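Local atomic coordinates of 2,5-dihydroxypyridine 5,6-dioxygenase (PDB entry 7CUP), a protein that catalyses the iron-dependent, oxygen-consuming ring cleavage of 2,5-dihydroxypyridine to N-formylmaleamate, a step in the aerobic degradation of nicotinate. Residues Thr176-Gly179 / Gly185-Asp188; Gly170-Val175 / Thr307-Lys312. One frame throughout, in Å; residues are numbered along the deposited sequence.

Interaction 1 (Thr176-Gly179 / Gly185-Asp188); sequences TEYG and GRWD
Asp188 OD2 accepts three hydrogen bonds and a weak fourth from Gly179 N. Tyr178 N reaches it at 2.9 Å, on the syn lone pair and nearly straight (164°). Arg186 comes side-on with two nitrogens to this one oxygen: NH2, at 2.8 Å from OD2, makes the salt bridge, and NE is longer at 3.2 Å from the same atom. Both keep OD2 in the guanidinium plane. Asp188 OD1 takes Gly179 N at 3.0 Å from above the carboxylate plane, so one carboxylate receives two successive backbone N-H groups.

With Arg186 CG anti to the backbone N (chi1 -176°) and the chain extended as far as NE, the guanidinium lies nearly parallel to the Tyr178 ring. The two planes are only 6° apart, and Tyr178 CE2 stands over one face of the Arg186 guanidinium, 3.1 Å above its plane and toward the rim. Asp188 OD2 sits over the centre of one face of the same ring, whose hydroxyl bonds to Asp182. Arg186 NH2 also donates to Thr176 OG1 at 3.0 Å. A water bridges Thr176 O and Trp187 O, 2.6 Å from each.

This buried polar network joins the edge strands of two sheets: strand 175-177 borders the antiparallel sheet that carries iron ligands, and strand 187-189, reached through the loop that follows, borders the parallel sheet.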
ATOM      1  N   THR A 176     -22.586  19.367 -27.478  1.00 30.71           N
ATOM      2  CA  THR A 176     -23.334  18.956 -26.265  1.00 28.82           C
ATOM      3  C   THR A 176     -22.470  18.063 -25.362  1.00 27.02           C
ATOM      4  O   THR A 176     -21.610  17.326 -25.878  1.00 25.20           O
ATOM      5  CB  THR A 176     -24.626  18.236 -26.652  1.00 29.58           C
ATOM      6  OG1 THR A 176     -24.291  16.988 -27.262  1.00 29.14           O
ATOM      7  CG2 THR A 176     -25.462  19.078 -27.590  1.00 30.98           C
ATOM      8  N   GLU A 177     -22.701  18.153 -24.051  1.00 24.59           N
ATOM      9  CA  GLU A 177     -22.228  17.175 -23.047  1.00 24.19           C
ATOM     10  C   GLU A 177     -23.446  16.785 -22.221  1.00 23.49           C
ATOM     11  O   GLU A 177     -23.962  17.699 -21.578  1.00 23.84           O
ATOM     12  CB  GLU A 177     -21.110  17.784 -22.190  1.00 24.80           C
ATOM     13  CG  GLU A 177     -19.974  18.391 -22.965  1.00 24.89           C
ATOM     14  CD  GLU A 177     -18.774  18.793 -22.130  1.00 27.07           C
ATOM     15  OE1 GLU A 177     -18.707  18.371 -20.975  1.00 27.01           O
ATOM     16  OE2 GLU A 177     -17.892  19.515 -22.643  1.00 28.91           O
ATOM     17  N   TYR A 178     -23.916  15.521 -22.275  1.00 21.47           N
ATOM     18  CA  TYR A 178     -25.080  14.981 -21.506  1.00 22.56           C
ATOM     19  C   TYR A 178     -24.680  13.761 -20.655  1.00 21.61           C
ATOM     20  O   TYR A 178     -25.572  13.135 -20.029  1.00 24.10           O
ATOM     21  CB  TYR A 178     -26.272  14.615 -22.417  1.00 23.46           C
ATOM     22  CG  TYR A 178     -25.966  13.761 -23.636  1.00 25.57           C
ATOM     23  CD1 TYR A 178     -25.761  12.389 -23.524  1.00 25.60           C
ATOM     24  CD2 TYR A 178     -25.936  14.299 -24.917  1.00 27.72           C
ATOM     25  CE1 TYR A 178     -25.483  11.591 -24.622  1.00 27.51           C
ATOM     26  CE2 TYR A 178     -25.666  13.508 -26.030  1.00 28.47           C
ATOM     27  CZ  TYR A 178     -25.439  12.148 -25.892  1.00 29.23           C
ATOM     28  OH  TYR A 178     -25.199  11.333 -26.978  1.00 29.19           O
ATOM     29  N   GLY A 179     -23.387  13.425 -20.585  1.00 22.88           N
ATOM     30  CA  GLY A 179     -22.855  12.566 -19.509  1.00 21.07           C
ATOM     31  C   GLY A 179     -22.502  11.150 -19.932  1.00 23.84           C
ATOM     32  O   GLY A 179     -22.072  10.367 -19.063  1.00 21.64           O
ATOM     33  N   GLY A 185     -17.536   7.720 -32.232  1.00 25.16           N
ATOM     34  CA  GLY A 185     -16.765   8.955 -32.364  1.00 25.57           C
ATOM     35  C   GLY A 185     -17.208  10.006 -31.355  1.00 26.38           C
ATOM     36  O   GLY A 185     -16.726  11.131 -31.466  1.00 27.97           O
ATOM     37  N   ARG A 186     -18.047   9.675 -30.375  1.00 26.66           N
ATOM     38  CA  ARG A 186     -18.561  10.705 -29.428  1.00 28.61           C
ATOM     39  C   ARG A 186     -17.624  10.820 -28.223  1.00 27.59           C
ATOM     40  O   ARG A 186     -17.198   9.780 -27.679  1.00 24.84           O
ATOM     41  CB  ARG A 186     -19.964  10.414 -28.901  1.00 31.92           C
ATOM     42  CG  ARG A 186     -20.502  11.525 -28.009  1.00 33.15           C
ATOM     43  CD  ARG A 186     -21.891  11.295 -27.386  1.00 32.84           C
ATOM     44  NE  ARG A 186     -22.229  12.428 -26.545  1.00 29.95           N
ATOM     45  CZ  ARG A 186     -22.504  13.646 -27.010  1.00 32.77           C
ATOM     46  NH1 ARG A 186     -22.542  13.867 -28.314  1.00 31.99           N
ATOM     47  NH2 ARG A 186     -22.757  14.637 -26.170  1.00 34.78           N
ATOM     48  N   TRP A 187     -17.356  12.059 -27.816  1.00 24.05           N
ATOM     49  CA  TRP A 187     -16.689  12.392 -26.536  1.00 25.16           C
ATOM     50  C   TRP A 187     -17.771  12.964 -25.620  1.00 23.80           C
ATOM     51  O   TRP A 187     -18.616  13.778 -26.090  1.00 22.66           O
ATOM     52  CB  TRP A 187     -15.500  13.356 -26.723  1.00 24.42           C
ATOM     53  CG  TRP A 187     -14.789  13.652 -25.440  1.00 24.86           C
ATOM     54  CD1 TRP A 187     -13.664  13.058 -24.950  1.00 27.17           C
ATOM     55  CD2 TRP A 187     -15.157  14.649 -24.468  1.00 26.60           C
ATOM     56  NE1 TRP A 187     -13.317  13.608 -23.740  1.00 27.17           N
ATOM     57  CE2 TRP A 187     -14.213  14.586 -23.421  1.00 25.68           C
ATOM     58  CE3 TRP A 187     -16.158  15.625 -24.413  1.00 25.23           C
ATOM     59  CZ2 TRP A 187     -14.258  15.441 -22.323  1.00 27.51           C
ATOM     60  CZ3 TRP A 187     -16.219  16.447 -23.308  1.00 30.82           C
ATOM     61  CH2 TRP A 187     -15.279  16.358 -22.278  1.00 26.90           C
ATOM     62  N   ASP A 188     -17.801  12.520 -24.374  1.00 21.30           N
ATOM     63  CA  ASP A 188     -18.665  13.141 -23.337  1.00 22.84           C
ATOM     64  C   ASP A 188     -18.019  12.948 -21.967  1.00 22.96           C
ATOM     65  O   ASP A 188     -16.957  12.293 -21.880  1.00 21.49           O
ATOM     66  CB  ASP A 188     -20.095  12.615 -23.416  1.00 23.82           C
ATOM     67  CG  ASP A 188     -21.165  13.616 -22.997  1.00 26.38           C
ATOM     68  OD1 ASP A 188     -20.917  14.392 -22.034  1.00 27.31           O
ATOM     69  OD2 ASP A 188     -22.281  13.589 -23.615  1.00 26.23           O
TER
HETATM   70  O   HOH W   1     -21.578  17.048 -29.054  1.00 34.81           O
HETATM   71  O   HOH W   2     -19.353  16.262 -26.553  1.00 34.97           O

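Interaction 2 (Gly170-Val175 / Thr307-Lys312); sequences GQYPAV and TEVGGK
Tyr172 and Val309 set their side chains at about a right angle to each other, and that crossing carries a loop-to-loop contact. One loop leads into strand 175-177; the other connects strands 299-303 and 319-323 of the same antiparallel sheet, the sheet that bears the iron ligands His265, Ser302 and Asp320. No hydrogen bond spans the two segments, so the evidence for the contact is packing alone.

Tyr172 CG lies anti to the carbonyl carbon (chi1 -69°), which sends the ring out toward the Val309 loop. There the methyl CG2 of Val309 meets Tyr172 CD1 at 3.8 Å. The carbonyl O of Val309 is 3.6 Å from Tyr172 CE1. Both come to the CD1-CE1 rim, CG2 from above the ring plane and the O near it, at the edge. One face of the ring is packed by its own neighbour, with Gln171 CG 3.9 Å above the plane of Tyr172, toward the rim and on the side away from Val309 CG2.

The polar end of Tyr172 is held from outside, by a hydrogen bond with Glu201 OE1, and Val309 also packs on Trp198, as does Val175. With an alanine in place of Tyr172, Val309 CG2 would probably lose its aromatic neighbour, a gap would open between the loops, and Glu201 OE1 would be left without its hydroxyl partner.

The Val309 side of the contact is shaped by a tight turn, in which Gly310 N donates to Thr307 O at 2.8 Å. Val309 itself is about 8 Å, side chain to side chain, from His265. Beyond the turn the chain passes the phenol end of the ring, where Tyr172 OH stands 3.8 Å from Gly311 CA.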
ATOM      1  N   GLY A 170     -22.528  30.910 -36.722  1.00 44.45           N
ATOM      2  CA  GLY A 170     -22.669  30.262 -38.041  1.00 41.05           C
ATOM      3  C   GLY A 170     -21.380  29.597 -38.479  1.00 39.39           C
ATOM      4  O   GLY A 170     -21.424  28.582 -39.156  1.00 46.04           O
ATOM      5  N   GLN A 171     -20.237  30.138 -38.103  1.00 36.47           N
ATOM      6  CA  GLN A 171     -18.939  29.574 -38.515  1.00 39.53           C
ATOM      7  C   GLN A 171     -18.716  28.210 -37.840  1.00 39.23           C
ATOM      8  O   GLN A 171     -17.954  27.382 -38.421  1.00 39.54           O
ATOM      9  CB  GLN A 171     -17.840  30.591 -38.219  1.00 43.59           C
ATOM     10  CG  GLN A 171     -16.530  30.303 -38.936  1.00 46.88           C
ATOM     11  CD  GLN A 171     -15.586  31.479 -38.873  1.00 49.91           C
ATOM     12  OE1 GLN A 171     -15.907  32.529 -38.307  1.00 46.13           O
ATOM     13  NE2 GLN A 171     -14.413  31.306 -39.465  1.00 49.10           N
ATOM     14  N   TYR A 172     -19.318  27.941 -36.675  1.00 37.41           N
ATOM     15  CA  TYR A 172     -18.822  26.839 -35.805  1.00 36.32           C
ATOM     16  C   TYR A 172     -19.955  25.952 -35.319  1.00 34.34           C
ATOM     17  O   TYR A 172     -21.078  26.403 -35.114  1.00 37.25           O
ATOM     18  CB  TYR A 172     -18.024  27.402 -34.632  1.00 36.67           C
ATOM     19  CG  TYR A 172     -16.706  28.016 -35.013  1.00 33.28           C
ATOM     20  CD1 TYR A 172     -15.670  27.245 -35.493  1.00 37.79           C
ATOM     21  CD2 TYR A 172     -16.494  29.380 -34.894  1.00 35.91           C
ATOM     22  CE1 TYR A 172     -14.454  27.807 -35.851  1.00 36.51           C
ATOM     23  CE2 TYR A 172     -15.300  29.964 -35.264  1.00 32.70           C
ATOM     24  CZ  TYR A 172     -14.267  29.172 -35.719  1.00 34.02           C
ATOM     25  OH  TYR A 172     -13.059  29.725 -36.026  1.00 39.12           O
ATOM     26  N   PRO A 173     -19.691  24.655 -35.062  1.00 30.84           N
ATOM     27  CA  PRO A 173     -20.760  23.748 -34.659  1.00 32.00           C
ATOM     28  C   PRO A 173     -21.236  23.998 -33.212  1.00 31.95           C
ATOM     29  O   PRO A 173     -20.569  24.684 -32.487  1.00 32.54           O
ATOM     30  CB  PRO A 173     -20.136  22.355 -34.835  1.00 30.66           C
ATOM     31  CG  PRO A 173     -18.651  22.571 -34.747  1.00 32.40           C
ATOM     32  CD  PRO A 173     -18.379  24.018 -35.107  1.00 31.62           C
ATOM     33  N   ALA A 174     -22.392  23.444 -32.854  1.00 31.44           N
ATOM     34  CA  ALA A 174     -22.914  23.266 -31.484  1.00 34.12           C
ATOM     35  C   ALA A 174     -22.292  21.983 -30.905  1.00 38.75           C
ATOM     36  O   ALA A 174     -22.229  20.994 -31.626  1.00 37.13           O
ATOM     37  CB  ALA A 174     -24.413  23.154 -31.545  1.00 33.35           C
ATOM     38  N   VAL A 175     -21.803  22.009 -29.666  1.00 38.55           N
ATOM     39  CA  VAL A 175     -21.307  20.793 -28.966  1.00 33.81           C
ATOM     40  C   VAL A 175     -22.158  20.603 -27.719  1.00 32.43           C
ATOM     41  O   VAL A 175     -22.445  21.600 -27.041  1.00 30.01           O
ATOM     42  CB  VAL A 175     -19.807  20.893 -28.659  1.00 35.04           C
ATOM     43  CG1 VAL A 175     -19.319  19.737 -27.796  1.00 36.63           C
ATOM     44  CG2 VAL A 175     -19.004  20.959 -29.944  1.00 35.04           C
ATOM     45  N   THR A 307      -8.515  25.733 -31.227  1.00 47.93           N
ATOM     46  CA  THR A 307      -8.086  24.820 -32.338  1.00 50.79           C
ATOM     47  C   THR A 307      -8.894  23.520 -32.301  1.00 47.14           C
ATOM     48  O   THR A 307      -8.982  22.903 -33.353  1.00 48.06           O
ATOM     49  CB  THR A 307      -6.600  24.433 -32.357  1.00 47.99           C
ATOM     50  OG1 THR A 307      -6.350  23.665 -31.183  1.00 53.47           O
ATOM     51  CG2 THR A 307      -5.660  25.613 -32.425  1.00 51.56           C
ATOM     52  N   GLU A 308      -9.482  23.142 -31.159  1.00 47.74           N
ATOM     53  CA  GLU A 308     -10.360  21.941 -31.052  1.00 47.79           C
ATOM     54  C   GLU A 308     -11.480  21.998 -32.107  1.00 44.06           C
ATOM     55  O   GLU A 308     -11.990  20.940 -32.424  1.00 45.28           O
ATOM     56  CB  GLU A 308     -10.948  21.784 -29.647  1.00 47.21           C
ATOM     57  CG  GLU A 308     -11.900  22.894 -29.262  1.00 49.63           C
ATOM     58  CD  GLU A 308     -12.160  23.011 -27.770  1.00 55.97           C
ATOM     59  OE1 GLU A 308     -12.986  22.231 -27.247  1.00 59.38           O
ATOM     60  OE2 GLU A 308     -11.527  23.873 -27.127  1.00 63.20           O
ATOM     61  N   VAL A 309     -11.862  23.182 -32.607  1.00 46.57           N
ATOM     62  CA  VAL A 309     -12.862  23.358 -33.708  1.00 46.29           C
ATOM     63  C   VAL A 309     -12.220  24.051 -34.924  1.00 44.55           C
ATOM     64  O   VAL A 309     -12.965  24.549 -35.782  1.00 39.97           O
ATOM     65  CB  VAL A 309     -14.104  24.135 -33.228  1.00 46.14           C
ATOM     66  CG1 VAL A 309     -14.878  23.332 -32.212  1.00 47.36           C
ATOM     67  CG2 VAL A 309     -13.782  25.530 -32.706  1.00 42.10           C
ATOM     68  N   GLY A 310     -10.894  24.113 -34.995  1.00 42.67           N
ATOM     69  CA  GLY A 310     -10.176  24.677 -36.156  1.00 44.23           C
ATOM     70  C   GLY A 310     -10.000  26.186 -36.090  1.00 48.49           C
ATOM     71  O   GLY A 310      -9.573  26.760 -37.111  1.00 48.39           O
ATOM     72  N   GLY A 311     -10.273  26.825 -34.944  1.00 47.86           N
ATOM     73  CA  GLY A 311      -9.883  28.228 -34.699  1.00 41.18           C
ATOM     74  C   GLY A 311      -8.370  28.372 -34.729  1.00 41.13           C
ATOM     75  O   GLY A 311      -7.680  27.320 -34.762  1.00 41.15           O
ATOM     76  N   LYS A 312      -7.865  29.609 -34.648  1.00 42.51           N
ATOM     77  CA  LYS A 312      -6.426  29.952 -34.840  1.00 43.77           C
ATOM     78  C   LYS A 312      -5.628  29.779 -33.542  1.00 41.12           C
ATOM     79  O   LYS A 312      -4.421  29.536 -33.608  1.00 43.25           O
ATOM     80  CB  LYS A 312      -6.302  31.391 -35.352  1.00 48.47           C
ATOM     81  CG  LYS A 312      -7.094  31.655 -36.627  1.00 51.70           C
ATOM     82  CD  LYS A 312      -7.593  33.071 -36.768  1.00 55.05           C
ATOM     83  CE  LYS A 312      -6.508  34.055 -37.144  1.00 55.91           C
ATOM     84  NZ  LYS A 312      -7.094  35.298 -37.702  1.00 56.47           N
TER

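How the interactions relate
The centres of interactions 1 and 2 are about 16 Å apart. Along the chain the order is 170-175, 176-179, 185-188 and finally 307-312, so the short-range contact falls wholly within the sequence spanned by the long-range one. Segments 170-175 and 176-179 are continuous at Val175 and Thr176, and share strand 175-177, whose backbone bonds to strand 194-197 through both Val175 and Glu177. Helix 136-151 packs against side chains of both segments. One short strand thus enters beside the loop contact and leaves toward the parallel sheet, connecting both contacts to the antiparallel sheet that supplies most of the iron ligands. The side chain of Glu177 is about 8 Å from the bound iron.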